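Local coordinates for protein ATPase BagA (Mycobacterium tuberculosis H37Rv, PDB 6BS3) that hydrolyses ATP as one of the two subunits of the BagAB complex, whose ATPase activity is needed for resistance to nitric oxide and to elevated glycerol, at residues A[235-240]-A[308-313]. Numbering follows the deposited sequence.
Sequences GSVIVN and LQVPRL. With ADP (adenosine-5'-diphosphate), chain C.
Val237 pairs with Arg312, and Ile238 with Leu313, in a parallel ladder that joins strand 312-316, outermost at this edge of the chain's P-loop NTPase sheet, to strand 234-242. Val237 N donates to Pro311 O at 2.8 Å, and Leu313 N returns to Val237 O at 2.9 Å, each N-H...O angle being 171°. Val239 N donates the third hydrogen bond, to Leu313 O at 2.8 Å, approaching 28° out of the carbonyl plane. Arg312 CA-H also points at Val237 O, 3.3 Å from CA to O. On the sheet face shared by Val237 and Arg312, the arginine CG lies alongside Val237 CB, while its NH1 turns to a salt bridge with Asp306. Val237 CG2, set beside the backbone N, meets Val310 CG1 at 3.7 Å, the two side chains crossing near a right angle; helix 214-229 packs on this face through Ile224. On the other face Ile238 and Leu313 run side by side, and Ile238 also touches Ile37 of the helix following the P-loop. Past Val239, strand 234-242 brings Asn240 to the nucleotide: OD1 accepts a weak hydrogen bond from ADP N6, and ND2, hydrogen-bonded to Thr32 O, lies 3.0 Å from ADP N7.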
ATOM      1  N   GLY A 235      17.237  -8.238  10.688  1.00 50.07           N
ATOM      2  CA  GLY A 235      17.551  -9.527  10.096  1.00 49.85           C
ATOM      3  C   GLY A 235      18.086  -9.356   8.692  1.00 53.97           C
ATOM      4  O   GLY A 235      19.279  -9.140   8.513  1.00 56.50           O
ATOM      5  N   SER A 236      17.210  -9.407   7.694  1.00 48.61           N
ATOM      6  CA  SER A 236      17.603  -9.278   6.290  1.00 47.51           C
ATOM      7  C   SER A 236      16.748  -8.261   5.545  1.00 49.85           C
ATOM      8  O   SER A 236      15.598  -8.020   5.911  1.00 49.39           O
ATOM      9  CB  SER A 236      17.442 -10.627   5.583  1.00 50.01           C
ATOM     10  OG  SER A 236      18.436 -11.581   5.926  1.00 57.98           O
ATOM     11  N   VAL A 237      17.283  -7.716   4.453  1.00 45.08           N
ATOM     12  CA  VAL A 237      16.495  -6.908   3.519  1.00 42.98           C
ATOM     13  C   VAL A 237      16.134  -7.917   2.400  1.00 44.55           C
ATOM     14  O   VAL A 237      17.019  -8.590   1.884  1.00 43.31           O
ATOM     15  CB  VAL A 237      17.215  -5.641   2.982  1.00 44.78           C
ATOM     16  CG1 VAL A 237      16.459  -5.034   1.792  1.00 44.62           C
ATOM     17  CG2 VAL A 237      17.384  -4.606   4.081  1.00 43.60           C
ATOM     18  N   ILE A 238      14.839  -8.084   2.105  1.00 40.44           N
ATOM     19  CA  ILE A 238      14.375  -9.016   1.087  1.00 39.23           C
ATOM     20  C   ILE A 238      13.880  -8.233  -0.109  1.00 44.69           C
ATOM     21  O   ILE A 238      12.839  -7.573  -0.028  1.00 45.64           O
ATOM     22  CB  ILE A 238      13.326 -10.025   1.643  1.00 41.67           C
ATOM     23  CG1 ILE A 238      13.845 -10.725   2.924  1.00 42.64           C
ATOM     24  CG2 ILE A 238      12.886 -11.034   0.554  1.00 40.39           C
ATOM     25  CD1 ILE A 238      12.805 -11.692   3.726  1.00 46.01           C
ATOM     26  N   VAL A 239      14.644  -8.282  -1.215  1.00 42.12           N
ATOM     27  CA  VAL A 239      14.300  -7.600  -2.464  1.00 41.61           C
ATOM     28  C   VAL A 239      13.410  -8.524  -3.270  1.00 45.92           C
ATOM     29  O   VAL A 239      13.884  -9.501  -3.839  1.00 45.98           O
ATOM     30  CB  VAL A 239      15.514  -7.049  -3.278  1.00 45.37           C
ATOM     31  CG1 VAL A 239      15.043  -6.372  -4.571  1.00 45.19           C
ATOM     32  CG2 VAL A 239      16.352  -6.075  -2.451  1.00 44.36           C
ATOM     33  N   ASN A 240      12.106  -8.220  -3.284  1.00 42.77           N
ATOM     34  CA  ASN A 240      11.092  -8.985  -3.995  1.00 42.16           C
ATOM     35  C   ASN A 240      10.955  -8.546  -5.465  1.00 46.46           C
ATOM     36  O   ASN A 240      11.393  -7.450  -5.848  1.00 44.38           O
ATOM     37  CB  ASN A 240       9.743  -8.830  -3.266  1.00 42.32           C
ATOM     38  CG  ASN A 240       8.716  -9.892  -3.581  1.00 53.18           C
ATOM     39  OD1 ASN A 240       9.037 -11.006  -4.028  1.00 46.48           O
ATOM     40  ND2 ASN A 240       7.446  -9.570  -3.347  1.00 40.71           N
ATOM     41  N   LEU A 308      23.885   0.045   3.726  1.00 70.75           N
ATOM     42  CA  LEU A 308      23.528  -0.772   4.892  1.00 69.91           C
ATOM     43  C   LEU A 308      24.422  -1.999   4.955  1.00 71.04           C
ATOM     44  O   LEU A 308      24.610  -2.671   3.941  1.00 71.29           O
ATOM     45  CB  LEU A 308      22.063  -1.255   4.823  1.00 70.28           C
ATOM     46  CG  LEU A 308      20.960  -0.243   4.551  1.00 75.30           C
ATOM     47  CD1 LEU A 308      19.767  -0.933   3.935  1.00 75.18           C
ATOM     48  CD2 LEU A 308      20.556   0.491   5.820  1.00 77.63           C
ATOM     49  N   GLN A 309      24.931  -2.327   6.140  1.00 65.33           N
ATOM     50  CA  GLN A 309      25.753  -3.527   6.297  1.00 65.27           C
ATOM     51  C   GLN A 309      24.803  -4.578   6.865  1.00 66.53           C
ATOM     52  O   GLN A 309      24.950  -5.042   7.999  1.00 67.06           O
ATOM     53  CB  GLN A 309      26.966  -3.260   7.206  1.00 67.42           C
ATOM     54  CG  GLN A 309      27.970  -2.274   6.606  1.00 95.43           C
ATOM     55  CD  GLN A 309      29.096  -1.956   7.556  1.00124.58           C
ATOM     56  OE1 GLN A 309      28.900  -1.356   8.624  1.00119.76           O
ATOM     57  NE2 GLN A 309      30.309  -2.342   7.179  1.00122.05           N
ATOM     58  N   VAL A 310      23.769  -4.882   6.058  1.00 58.49           N
ATOM     59  CA  VAL A 310      22.654  -5.755   6.366  1.00 56.09           C
ATOM     60  C   VAL A 310      22.567  -6.837   5.285  1.00 56.89           C
ATOM     61  O   VAL A 310      22.628  -6.497   4.098  1.00 57.40           O
ATOM     62  CB  VAL A 310      21.346  -4.892   6.451  1.00 59.27           C
ATOM     63  CG1 VAL A 310      20.085  -5.734   6.338  1.00 58.47           C
ATOM     64  CG2 VAL A 310      21.310  -4.057   7.733  1.00 59.05           C
ATOM     65  N   PRO A 311      22.371  -8.131   5.656  1.00 49.20           N
ATOM     66  CA  PRO A 311      22.210  -9.168   4.616  1.00 47.94           C
ATOM     67  C   PRO A 311      21.022  -8.908   3.688  1.00 49.69           C
ATOM     68  O   PRO A 311      19.986  -8.365   4.087  1.00 49.37           O
ATOM     69  CB  PRO A 311      22.039 -10.476   5.398  1.00 49.69           C
ATOM     70  CG  PRO A 311      21.875 -10.094   6.798  1.00 54.32           C
ATOM     71  CD  PRO A 311      22.263  -8.685   7.019  1.00 49.59           C
ATOM     72  N   ARG A 312      21.189  -9.298   2.444  1.00 45.00           N
ATOM     73  CA  ARG A 312      20.201  -9.103   1.411  1.00 44.25           C
ATOM     74  C   ARG A 312      19.845 -10.387   0.700  1.00 45.48           C
ATOM     75  O   ARG A 312      20.726 -11.128   0.255  1.00 45.79           O
ATOM     76  CB  ARG A 312      20.703  -8.032   0.422  1.00 46.70           C
ATOM     77  CG  ARG A 312      20.178  -6.641   0.761  1.00 62.37           C
ATOM     78  CD  ARG A 312      21.047  -5.541   0.207  1.00 67.70           C
ATOM     79  NE  ARG A 312      20.852  -5.373  -1.230  1.00 59.77           N
ATOM     80  CZ  ARG A 312      21.537  -4.516  -1.973  1.00 68.11           C
ATOM     81  NH1 ARG A 312      22.461  -3.740  -1.421  1.00 58.42           N
ATOM     82  NH2 ARG A 312      21.297  -4.417  -3.272  1.00 58.76           N
ATOM     83  N   LEU A 313      18.546 -10.628   0.582  1.00 41.35           N
ATOM     84  CA  LEU A 313      17.933 -11.767  -0.096  1.00 41.38           C
ATOM     85  C   LEU A 313      17.177 -11.217  -1.315  1.00 45.86           C
ATOM     86  O   LEU A 313      16.757 -10.059  -1.303  1.00 43.53           O
ATOM     87  CB  LEU A 313      16.947 -12.533   0.858  1.00 41.04           C
ATOM     88  CG  LEU A 313      17.580 -13.255   2.081  1.00 43.68           C
ATOM     89  CD1 LEU A 313      16.544 -13.590   3.134  1.00 42.43           C
ATOM     90  CD2 LEU A 313      18.317 -14.526   1.658  1.00 44.11           C
TER
HETATM   91  PB  ADP C 401       1.900  -6.825   1.313  1.00 42.91           P
HETATM   92  O1B ADP C 401       1.384  -7.812   2.382  1.00 43.66           O
HETATM   93  O2B ADP C 401       0.817  -5.755   1.041  1.00 49.22           O
HETATM   94  O3B ADP C 401       3.233  -6.207   1.638  1.00 41.74           O
HETATM   95  PA  ADP C 401       1.374  -8.957  -0.687  1.00 43.89           P
HETATM   96  O1A ADP C 401      -0.149  -8.953  -0.468  1.00 45.13           O
HETATM   97  O2A ADP C 401       2.004 -10.178  -0.137  1.00 43.04           O
HETATM   98  O3A ADP C 401       2.010  -7.646  -0.045  1.00 42.93           O
HETATM   99  O5' ADP C 401       1.753  -8.645  -2.195  1.00 45.43           O
HETATM  100  C5' ADP C 401       1.221  -7.584  -3.021  1.00 44.12           C
HETATM  101  C4' ADP C 401       0.820  -8.188  -4.347  1.00 45.72           C
HETATM  102  O4' ADP C 401       1.998  -8.660  -5.033  1.00 46.42           O
HETATM  103  C3' ADP C 401      -0.134  -9.384  -4.287  1.00 49.81           C
HETATM  104  O3' ADP C 401      -1.046  -9.324  -5.373  1.00 53.27           O
HETATM  105  C2' ADP C 401       0.813 -10.587  -4.389  1.00 47.49           C
HETATM  106  O2' ADP C 401       0.195 -11.771  -4.883  1.00 47.19           O
HETATM  107  C1' ADP C 401       1.884 -10.040  -5.330  1.00 45.50           C
HETATM  108  N9  ADP C 401       3.206 -10.651  -5.195  1.00 47.04           N
HETATM  109  C8  ADP C 401       3.972 -10.737  -4.060  1.00 48.39           C
HETATM  110  N7  ADP C 401       5.155 -11.272  -4.251  1.00 48.19           N
HETATM  111  C5  ADP C 401       5.167 -11.565  -5.608  1.00 47.04           C
HETATM  112  C6  ADP C 401       6.152 -12.122  -6.455  1.00 44.98           C
HETATM  113  N6  ADP C 401       7.346 -12.543  -6.033  1.00 43.84           N
HETATM  114  N1  ADP C 401       5.862 -12.232  -7.773  1.00 46.36           N
HETATM  115  C2  ADP C 401       4.663 -11.825  -8.206  1.00 46.22           C
HETATM  116  N3  ADP C 401       3.650 -11.308  -7.501  1.00 49.12           N
HETATM  117  C4  ADP C 401       3.971 -11.190  -6.200  1.00 47.61           C